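Local coordinates for protein probable branched-chain-amino-acid aminotransferase (Thermotoga maritima MSB8, PDB 3CSW) that probably catalyses the reversible transfer of amino groups between leucine, isoleucine or valine and 2-oxoglutarate, using pyridoxal 5'-phosphate, in branched-chain amino acid biosynthesis, at residues I15-K20 with Y101-S106; S130-I135 with R156-D161; I209-S214 with E272-N277. All coordinates share one frame; numbering follows the deposited sequence.

Interaction 1. Residues I15-K20 with Y101-S106; sequences IWWRGK and YLFPDS
W17 and F103 meet across two strands that are not neighbours: residues 15-17 end strand 14-17, residues 101-102 end strand 96-102, and the nearest pair of CA atoms, those of W17 and Y101, are still 10.3 Å apart. A separation of this size is what one intervening strand produces, and strand 109-115 fills the place, pairing with W16 on one side through F111 and with Y101 on the other through L110. Beyond W17 the chain reverses at once in a type I' beta turn from W17 to K20, the tight two-residue connection of a beta hairpin, with R18 and G19 both at positive phi. The backbone N of W17 gives a bond of 3.1 Å to the O of K20, while the return bond from K20 N to W17 O is weak.

This is the six-stranded antiparallel sheet of the smaller, N-terminal domain of class IV aminotransferases, and the contact lies over one of its faces. There the two side chains bridge the middle strand, both also resting on L110. With CG of W17 anti to its own backbone nitrogen (chi1 -180°), the indole is carried out so that its six-membered ring reaches F103, whose CB already points to the other segment. CZ3 of W17 comes to 4.0 Å from CE2 of F103, and CH2 lies 4.2 Å from both CD2 and CE2 of F103. The ring planes stand 74° apart with centroids 5.8 Å from one another, an oblique aromatic pair. On the indole's other flank CG of R18 lies 3.5 Å above one face, toward its rim. I27 and L29 of strand 26-30 also touch the indole. F103 packs in addition on S37 of its own chain and on L38 of the second subunit.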
loop_
_atom_site.group_PDB
_atom_site.type_symbol
_atom_site.label_atom_id
_atom_site.label_comp_id
_atom_site.label_asym_id
_atom_site.label_seq_id
_atom_site.Cartn_x
_atom_site.Cartn_y
_atom_site.Cartn_z
ATOM N N ILE A 15 -13.290 34.210 -24.167
ATOM C CA ILE A 15 -14.005 33.352 -23.228
ATOM C C ILE A 15 -15.505 33.403 -23.510
ATOM O O ILE A 15 -16.024 34.388 -24.039
ATOM C CB ILE A 15 -13.711 33.685 -21.711
ATOM C CG1 ILE A 15 -14.366 34.994 -21.273
ATOM C CG2 ILE A 15 -12.223 33.721 -21.443
ATOM C CD1 ILE A 15 -14.267 35.271 -19.776
ATOM N N TRP A 16 -16.181 32.301 -23.211
ATOM C CA TRP A 16 -17.631 32.252 -23.224
ATOM C C TRP A 16 -18.034 32.027 -21.773
ATOM O O TRP A 16 -17.612 31.057 -21.135
ATOM C CB TRP A 16 -18.146 31.138 -24.121
ATOM C CG TRP A 16 -19.614 31.198 -24.349
ATOM C CD1 TRP A 16 -20.269 31.828 -25.380
ATOM C CD2 TRP A 16 -20.622 30.619 -23.532
ATOM N NE1 TRP A 16 -21.630 31.660 -25.253
ATOM C CE2 TRP A 16 -21.868 30.917 -24.126
ATOM C CE3 TRP A 16 -20.597 29.860 -22.359
ATOM C CZ2 TRP A 16 -23.073 30.480 -23.584
ATOM C CZ3 TRP A 16 -21.809 29.434 -21.812
ATOM C CH2 TRP A 16 -23.023 29.746 -22.425
ATOM N N TRP A 17 -18.836 32.940 -21.255
ATOM C CA TRP A 17 -19.190 32.954 -19.846
ATOM C C TRP A 17 -20.558 33.610 -19.696
ATOM O O TRP A 17 -20.796 34.683 -20.241
ATOM C CB TRP A 17 -18.106 33.725 -19.078
ATOM C CG TRP A 17 -18.289 33.848 -17.588
ATOM C CD1 TRP A 17 -18.283 35.004 -16.857
ATOM C CD2 TRP A 17 -18.486 32.782 -16.649
ATOM N NE1 TRP A 17 -18.465 34.723 -15.529
ATOM C CE2 TRP A 17 -18.588 33.367 -15.372
ATOM C CE3 TRP A 17 -18.583 31.391 -16.763
ATOM C CZ2 TRP A 17 -18.782 32.609 -14.215
ATOM C CZ3 TRP A 17 -18.779 30.638 -15.608
ATOM C CH2 TRP A 17 -18.877 31.249 -14.356
ATOM N N ARG A 18 -21.457 32.929 -18.993
ATOM C CA ARG A 18 -22.801 33.429 -18.731
ATOM C C ARG A 18 -23.484 33.942 -20.007
ATOM O O ARG A 18 -23.899 35.102 -20.092
ATOM C CB ARG A 18 -22.763 34.506 -17.632
ATOM C CG ARG A 18 -21.975 34.076 -16.380
ATOM C CD ARG A 18 -22.378 34.815 -15.081
ATOM N NE ARG A 18 -22.243 36.277 -15.157
ATOM C CZ ARG A 18 -22.097 37.094 -14.110
ATOM N NH1 ARG A 18 -22.040 36.626 -12.862
ATOM N NH2 ARG A 18 -21.986 38.403 -14.314
ATOM N N GLY A 19 -23.552 33.072 -21.007
ATOM C CA GLY A 19 -24.300 33.344 -22.228
ATOM C C GLY A 19 -23.705 34.255 -23.289
ATOM O O GLY A 19 -24.355 34.485 -24.308
ATOM N N LYS A 20 -22.495 34.779 -23.090
ATOM C CA LYS A 20 -21.919 35.736 -24.057
ATOM C C LYS A 20 -20.429 35.515 -24.228
ATOM O O LYS A 20 -19.756 35.120 -23.288
ATOM C CB LYS A 20 -22.188 37.190 -23.607
ATOM N N TYR A 101 -14.504 24.458 -18.318
ATOM C CA TYR A 101 -14.612 24.267 -16.884
ATOM C C TYR A 101 -16.057 24.172 -16.463
ATOM O O TYR A 101 -16.871 25.001 -16.866
ATOM C CB TYR A 101 -13.983 25.436 -16.142
ATOM C CG TYR A 101 -12.502 25.653 -16.395
ATOM C CD1 TYR A 101 -11.543 24.911 -15.733
ATOM C CD2 TYR A 101 -12.064 26.658 -17.253
ATOM C CE1 TYR A 101 -10.182 25.143 -15.945
ATOM C CE2 TYR A 101 -10.720 26.889 -17.479
ATOM C CZ TYR A 101 -9.786 26.136 -16.820
ATOM O OH TYR A 101 -8.463 26.385 -17.045
ATOM N N LEU A 102 -16.370 23.189 -15.627
ATOM C CA LEU A 102 -17.708 23.042 -15.093
ATOM C C LEU A 102 -17.628 23.305 -13.588
ATOM O O LEU A 102 -16.818 22.697 -12.883
ATOM C CB LEU A 102 -18.237 21.651 -15.421
ATOM C CG LEU A 102 -19.620 21.261 -14.905
ATOM C CD1 LEU A 102 -20.717 22.126 -15.533
ATOM C CD2 LEU A 102 -19.844 19.772 -15.176
ATOM N N PHE A 103 -18.449 24.231 -13.108
ATOM C CA PHE A 103 -18.354 24.705 -11.728
ATOM C C PHE A 103 -19.320 24.050 -10.762
ATOM O O PHE A 103 -20.467 23.759 -11.120
ATOM C CB PHE A 103 -18.450 26.238 -11.649
ATOM C CG PHE A 103 -17.254 26.923 -12.219
ATOM C CD1 PHE A 103 -16.058 26.938 -11.523
ATOM C CD2 PHE A 103 -17.297 27.492 -13.478
ATOM C CE1 PHE A 103 -14.940 27.531 -12.065
ATOM C CE2 PHE A 103 -16.185 28.089 -14.018
ATOM C CZ PHE A 103 -15.002 28.105 -13.314
ATOM N N PRO A 104 -18.837 23.862 -9.506
ATOM C CA PRO A 104 -19.488 23.092 -8.444
ATOM C C PRO A 104 -20.803 23.689 -8.003
ATOM O O PRO A 104 -20.886 24.905 -7.763
ATOM C CB PRO A 104 -18.482 23.130 -7.281
ATOM C CG PRO A 104 -17.538 24.256 -7.577
ATOM C CD PRO A 104 -17.561 24.470 -9.047
ATOM N N ASP A 105 -21.811 22.815 -7.919
ATOM C CA ASP A 105 -23.147 23.157 -7.450
ATOM C C ASP A 105 -23.903 23.992 -8.494
ATOM O O ASP A 105 -24.966 23.578 -8.961
ATOM C CB ASP A 105 -23.096 23.838 -6.063
ATOM C CG ASP A 105 -22.370 22.982 -4.998
ATOM O OD1 ASP A 105 -21.695 21.987 -5.351
ATOM O OD2 ASP A 105 -22.471 23.317 -3.793
ATOM N N SER A 106 -23.342 25.134 -8.887
ATOM C CA SER A 106 -23.983 25.996 -9.882
ATOM C C SER A 106 -24.205 25.330 -11.249
ATOM O O SER A 106 -25.220 25.586 -11.885
ATOM C CB SER A 106 -23.201 27.310 -10.059
ATOM O OG SER A 106 -21.869 27.085 -10.495
#

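Interaction 2. Residues S130-I135 with R156-D161; sequences SNVRRI and RREIVD
OE1 of E158 receives the hydroxyl of S130 in a bond of 2.7 Å, and the backbone N of N131 adds a weak bond of 3.3 Å to the same oxygen. The serine belongs to an ST turn: its OG, while donating to the carboxylate, accepts the backbone N-H of V132 at 3.0 Å and a nearly straight 160°. The serine's first torsion turns the hydroxyl away from its own N and beside its carbonyl carbon, where one bond received and one given fix its rotation.

The turn follows strand 125-129 in the larger, cofactor-binding domain of this class IV aminotransferase, and E158 reaches it from the type I beta turn R156-I159, just past helix 150-156. An extended glutamate chain carries the carboxylate across. S130 OG meets it on the syn side, though 31° out of the carboxylate plane, and N131 N also makes a weak bond to OE2, so that the backbone N-H of N131 is split weakly between the two oxygens.

R156, at the start of the beta turn, touches the pyridoxal phosphate, and R157 forms a salt bridge with D105 of the second subunit. A citrate, probably from the crystallisation liquor, is bound close to E158. The N131 side chain passes the glutamate at a slant, its amide plane 86° from the carboxylate plane, with its CB 3.2 Å from E158 OE2.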
loop_
_atom_site.group_PDB
_atom_site.type_symbol
_atom_site.label_atom_id
_atom_site.label_comp_id
_atom_site.label_asym_id
_atom_site.label_seq_id
_atom_site.Cartn_x
_atom_site.Cartn_y
_atom_site.Cartn_z
ATOM N N SER A 130 8.596 11.665 -11.787
ATOM C CA SER A 130 8.071 12.581 -10.769
ATOM C C SER A 130 8.336 12.059 -9.338
ATOM O O SER A 130 8.415 10.837 -9.114
ATOM C CB SER A 130 6.559 12.697 -10.972
ATOM O OG SER A 130 5.940 13.556 -10.054
ATOM N N ASN A 131 8.412 12.989 -8.382
ATOM C CA ASN A 131 8.440 12.678 -6.938
ATOM C C ASN A 131 7.063 12.529 -6.342
ATOM O O ASN A 131 6.958 12.329 -5.145
ATOM C CB ASN A 131 9.096 13.787 -6.113
ATOM C CG ASN A 131 10.531 13.991 -6.438
ATOM O OD1 ASN A 131 11.275 13.039 -6.731
ATOM N ND2 ASN A 131 10.955 15.256 -6.380
ATOM N N VAL A 132 6.030 12.681 -7.168
ATOM C CA VAL A 132 4.662 12.546 -6.776
ATOM C C VAL A 132 4.107 11.248 -7.385
ATOM O O VAL A 132 4.205 11.041 -8.604
ATOM C CB VAL A 132 3.859 13.761 -7.281
ATOM C CG1 VAL A 132 2.413 13.636 -6.878
ATOM C CG2 VAL A 132 4.472 15.065 -6.745
ATOM N N ARG A 133 3.556 10.375 -6.529
ATOM C CA ARG A 133 2.880 9.169 -6.978
ATOM C C ARG A 133 1.431 9.486 -7.267
ATOM O O ARG A 133 0.823 10.307 -6.604
ATOM C CB ARG A 133 2.957 8.023 -5.969
ATOM C CG ARG A 133 4.338 7.536 -5.625
ATOM C CD ARG A 133 5.046 6.959 -6.830
ATOM N NE ARG A 133 6.397 6.560 -6.448
ATOM C CZ ARG A 133 6.794 5.335 -6.109
ATOM N NH1 ARG A 133 5.968 4.284 -6.127
ATOM N NH2 ARG A 133 8.062 5.154 -5.737
ATOM N N ARG A 134 0.892 8.829 -8.285
ATOM C CA ARG A 134 -0.514 8.961 -8.661
ATOM C C ARG A 134 -1.410 8.514 -7.501
ATOM O O ARG A 134 -1.146 7.489 -6.882
ATOM C CB ARG A 134 -0.785 8.116 -9.897
ATOM C CG ARG A 134 -2.100 8.391 -10.609
ATOM C CD ARG A 134 -1.968 9.637 -11.453
ATOM N NE ARG A 134 -3.002 9.734 -12.470
ATOM C CZ ARG A 134 -4.026 10.585 -12.479
ATOM N NH1 ARG A 134 -4.228 11.453 -11.508
ATOM N NH2 ARG A 134 -4.869 10.571 -13.503
ATOM N N ILE A 135 -2.468 9.293 -7.214
ATOM C CA ILE A 135 -3.370 8.988 -6.104
ATOM C C ILE A 135 -4.101 7.695 -6.447
ATOM O O ILE A 135 -4.603 7.551 -7.584
ATOM C CB ILE A 135 -4.420 10.120 -5.825
ATOM C CG1 ILE A 135 -3.728 11.424 -5.416
ATOM C CG2 ILE A 135 -5.434 9.652 -4.756
ATOM C CD1 ILE A 135 -4.707 12.657 -5.287
ATOM N N ARG A 156 2.888 18.880 -11.842
ATOM C CA ARG A 156 3.113 19.916 -12.841
ATOM C C ARG A 156 4.064 20.998 -12.367
ATOM O O ARG A 156 4.756 21.576 -13.185
ATOM C CB ARG A 156 1.809 20.563 -13.297
ATOM C CG ARG A 156 0.958 19.592 -14.029
ATOM C CD ARG A 156 0.041 20.219 -14.989
ATOM N NE ARG A 156 -0.783 19.188 -15.596
ATOM C CZ ARG A 156 -1.970 19.396 -16.148
ATOM N NH1 ARG A 156 -2.469 20.612 -16.223
ATOM N NH2 ARG A 156 -2.666 18.384 -16.636
ATOM N N ARG A 157 4.113 21.255 -11.063
ATOM C CA ARG A 157 5.052 22.230 -10.517
ATOM C C ARG A 157 6.508 21.757 -10.562
ATOM O O ARG A 157 7.421 22.541 -10.315
ATOM C CB ARG A 157 4.669 22.613 -9.086
ATOM C CG ARG A 157 3.349 23.379 -9.009
ATOM C CD ARG A 157 2.973 23.725 -7.577
ATOM N NE ARG A 157 3.835 24.740 -6.976
ATOM C CZ ARG A 157 3.683 26.052 -7.124
ATOM N NH1 ARG A 157 2.695 26.544 -7.851
ATOM N NH2 ARG A 157 4.537 26.878 -6.535
ATOM N N GLU A 158 6.707 20.477 -10.860
ATOM C CA GLU A 158 8.038 19.888 -11.039
ATOM C C GLU A 158 8.584 20.015 -12.455
ATOM O O GLU A 158 9.727 19.687 -12.691
ATOM C CB GLU A 158 8.008 18.397 -10.690
ATOM C CG GLU A 158 7.701 18.088 -9.242
ATOM C CD GLU A 158 7.705 16.582 -8.962
ATOM O OE1 GLU A 158 7.504 15.795 -9.903
ATOM O OE2 GLU A 158 7.889 16.197 -7.799
ATOM N N ILE A 159 7.783 20.474 -13.403
ATOM C CA ILE A 159 8.242 20.549 -14.780
ATOM C C ILE A 159 9.109 21.800 -14.917
ATOM O O ILE A 159 8.582 22.894 -15.085
ATOM C CB ILE A 159 7.074 20.574 -15.798
ATOM C CG1 ILE A 159 6.136 19.372 -15.601
ATOM C CG2 ILE A 159 7.640 20.608 -17.204
ATOM C CD1 ILE A 159 4.772 19.560 -16.283
ATOM N N VAL A 160 10.433 21.634 -14.803
ATOM C CA VAL A 160 11.381 22.744 -14.891
ATOM C C VAL A 160 12.329 22.545 -16.083
ATOM O O VAL A 160 12.276 23.316 -17.041
ATOM C CB VAL A 160 12.176 22.980 -13.564
ATOM C CG1 VAL A 160 12.984 24.235 -13.665
ATOM C CG2 VAL A 160 11.236 23.104 -12.396
ATOM N N ASP A 161 13.211 21.553 -16.045
ATOM C CA ASP A 161 14.048 21.304 -17.227
ATOM C C ASP A 161 13.649 20.010 -17.918
ATOM O O ASP A 161 14.471 19.150 -18.220
ATOM C CB ASP A 161 15.556 21.391 -16.960
ATOM C CG ASP A 161 16.013 20.540 -15.812
ATOM O OD1 ASP A 161 15.150 19.932 -15.107
ATOM O OD2 ASP A 161 17.266 20.514 -15.620
#

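Interaction 3. Residues I209-S214 with E272-N277; sequences IKLAKS and EPFVLN
F274 reaches out from helix 262-276 and lays one ring face against L211 of helix 203-214, and the two residues make the close-packed part of this contact. The first torsion of F274 (chi1 177°) swings CG to the far side from its own N, which carries the ring toward the other helix. The centre of the ring lies under the backbone of L211, whose CA stands 3.9 Å above the plane. CB of L211 makes a CH-pi contact, 4.1 Å from the ring centroid and 16° off the ring normal. From there the leucine and the phenylalanine run past one another in antiparallel sense, bringing CD1 of L211 to 3.6 Å from CG of F274 near the root of the ring. L211 is buried, and L267 and N270 of helix 262-276 pack against it as well.

Towards solvent the fit is sparser. S214, an exposed residue, offers OG at 3.8 Å from CE1 of F274, an oblique approach. That hydroxyl bonds to O of L211 at 2.8 Å, so its hydrogen is spent within the helix and not on the ring. At CZ of F274 the aliphatic base of K210 supplies CB at 3.9 Å, but the rest of the lysine chain departs to NZ, which forms a salt bridge with E280.

The short helical segments cross at 107° with axes 10.5 Å apart, a steep crossing in which F274 supplies most of the filling, with L211 opposite it. It is part of the packing of the last helix, 262-276, on helix 203-214 of the larger, cofactor-binding domain of the class IV aminotransferase fold.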
loop_
_atom_site.group_PDB
_atom_site.type_symbol
_atom_site.label_atom_id
_atom_site.label_comp_id
_atom_site.label_asym_id
_atom_site.label_seq_id
_atom_site.Cartn_x
_atom_site.Cartn_y
_atom_site.Cartn_z
ATOM N N ILE A 209 -3.865 3.826 -30.047
ATOM C CA ILE A 209 -4.065 2.363 -29.955
ATOM C C ILE A 209 -4.773 1.841 -31.215
ATOM O O ILE A 209 -4.351 0.829 -31.826
ATOM C CB ILE A 209 -4.828 1.963 -28.650
ATOM C CG1 ILE A 209 -3.931 2.204 -27.432
ATOM C CG2 ILE A 209 -5.268 0.477 -28.671
ATOM C CD1 ILE A 209 -4.633 2.129 -26.089
ATOM N N LYS A 210 -5.820 2.555 -31.635
ATOM C CA LYS A 210 -6.538 2.214 -32.866
ATOM C C LYS A 210 -5.672 2.378 -34.107
ATOM O O LYS A 210 -5.751 1.571 -35.036
ATOM C CB LYS A 210 -7.814 3.050 -32.996
ATOM C CG LYS A 210 -8.792 2.768 -31.888
ATOM C CD LYS A 210 -10.131 3.437 -32.112
ATOM C CE LYS A 210 -10.917 3.491 -30.790
ATOM N NZ LYS A 210 -12.384 3.357 -30.970
ATOM N N LEU A 211 -4.878 3.435 -34.150
ATOM C CA LEU A 211 -3.953 3.646 -35.262
ATOM C C LEU A 211 -2.920 2.531 -35.306
ATOM O O LEU A 211 -2.605 2.011 -36.385
ATOM C CB LEU A 211 -3.245 4.997 -35.150
ATOM C CG LEU A 211 -2.130 5.309 -36.149
ATOM C CD1 LEU A 211 -2.657 5.347 -37.570
ATOM C CD2 LEU A 211 -1.477 6.621 -35.780
ATOM N N ALA A 212 -2.364 2.165 -34.157
ATOM C CA ALA A 212 -1.352 1.092 -34.129
ATOM C C ALA A 212 -1.942 -0.194 -34.720
ATOM O O ALA A 212 -1.320 -0.843 -35.565
ATOM C CB ALA A 212 -0.810 0.868 -32.721
ATOM N N LYS A 213 -3.166 -0.524 -34.316
ATOM C CA LYS A 213 -3.860 -1.706 -34.825
ATOM C C LYS A 213 -4.122 -1.651 -36.334
ATOM O O LYS A 213 -3.951 -2.639 -37.023
ATOM C CB LYS A 213 -5.153 -1.935 -34.048
ATOM C CG LYS A 213 -4.875 -2.357 -32.607
ATOM C CD LYS A 213 -6.128 -2.466 -31.798
ATOM C CE LYS A 213 -5.833 -2.884 -30.376
ATOM N NZ LYS A 213 -7.028 -2.602 -29.534
ATOM N N SER A 214 -4.500 -0.482 -36.840
ATOM C CA SER A 214 -4.745 -0.306 -38.254
ATOM C C SER A 214 -3.443 -0.508 -39.036
ATOM O O SER A 214 -3.472 -0.973 -40.177
ATOM C CB SER A 214 -5.340 1.069 -38.554
ATOM O OG SER A 214 -4.338 2.075 -38.596
ATOM N N GLU A 272 -2.429 12.375 -37.662
ATOM C CA GLU A 272 -3.389 13.384 -38.115
ATOM C C GLU A 272 -4.317 12.900 -39.252
ATOM O O GLU A 272 -5.541 13.061 -39.145
ATOM C CB GLU A 272 -2.678 14.691 -38.465
ATOM C CG GLU A 272 -3.628 15.869 -38.668
ATOM C CD GLU A 272 -2.924 17.219 -38.726
ATOM O OE1 GLU A 272 -1.987 17.441 -37.925
ATOM O OE2 GLU A 272 -3.335 18.069 -39.551
ATOM N N PRO A 273 -3.760 12.325 -40.340
ATOM C CA PRO A 273 -4.662 11.770 -41.345
ATOM C C PRO A 273 -5.609 10.699 -40.814
ATOM O O PRO A 273 -6.759 10.661 -41.220
ATOM C CB PRO A 273 -3.721 11.200 -42.427
ATOM C CG PRO A 273 -2.398 11.183 -41.842
ATOM C CD PRO A 273 -2.357 12.221 -40.765
ATOM N N PHE A 274 -5.143 9.845 -39.912
ATOM C CA PHE A 274 -6.003 8.811 -39.327
ATOM C C PHE A 274 -7.144 9.417 -38.489
ATOM O O PHE A 274 -8.300 9.048 -38.646
ATOM C CB PHE A 274 -5.167 7.839 -38.488
ATOM C CG PHE A 274 -5.979 6.780 -37.785
ATOM C CD1 PHE A 274 -6.315 5.596 -38.432
ATOM C CD2 PHE A 274 -6.398 6.962 -36.461
ATOM C CE1 PHE A 274 -7.076 4.606 -37.771
ATOM C CE2 PHE A 274 -7.173 5.995 -35.812
ATOM C CZ PHE A 274 -7.490 4.807 -36.468
ATOM N N VAL A 275 -6.826 10.345 -37.598
ATOM C CA VAL A 275 -7.855 10.890 -36.695
ATOM C C VAL A 275 -8.833 11.831 -37.423
ATOM O O VAL A 275 -10.011 11.903 -37.066
ATOM C CB VAL A 275 -7.242 11.543 -35.424
ATOM C CG1 VAL A 275 -6.376 10.523 -34.692
ATOM C CG2 VAL A 275 -6.457 12.841 -35.772
ATOM N N LEU A 276 -8.347 12.527 -38.448
ATOM C CA LEU A 276 -9.194 13.387 -39.242
ATOM C C LEU A 276 -10.228 12.572 -40.033
ATOM O O LEU A 276 -11.289 13.090 -40.351
ATOM C CB LEU A 276 -8.372 14.258 -40.202
ATOM C CG LEU A 276 -7.575 15.444 -39.657
ATOM C CD1 LEU A 276 -6.794 16.076 -40.813
ATOM C CD2 LEU A 276 -8.500 16.460 -39.059
ATOM N N ASN A 277 -9.956 11.300 -40.315
ATOM C CA ASN A 277 -10.932 10.504 -41.050
ATOM C C ASN A 277 -11.637 9.423 -40.233
ATOM O O ASN A 277 -12.318 8.576 -40.796
ATOM C CB ASN A 277 -10.340 9.940 -42.357
ATOM C CG ASN A 277 -11.398 9.800 -43.494
ATOM O OD1 ASN A 277 -12.452 10.444 -43.495
ATOM N ND2 ASN A 277 -11.093 8.964 -44.457
#

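Read from the N terminus, the three contacts follow one another in series, with none enclosing or crossing another. Interaction 1 closes the longest loop, 80 residues between its segments, and ties strand 14-17 to strand 96-102 within the small-domain sheet. Interaction 2 closes a short loop of 20 residues around helix 150-156, joining the exits of strand 125-129 and of that helix in the larger domain. Interaction 3 spans 57 residues and brings the C-terminal helix back to helix 203-214. Their centres lie about 29 to 33 Å apart, so they hold separate regions; interactions 1 and 2 both touch the second subunit, whereas no other chain touches the segments of interaction 3.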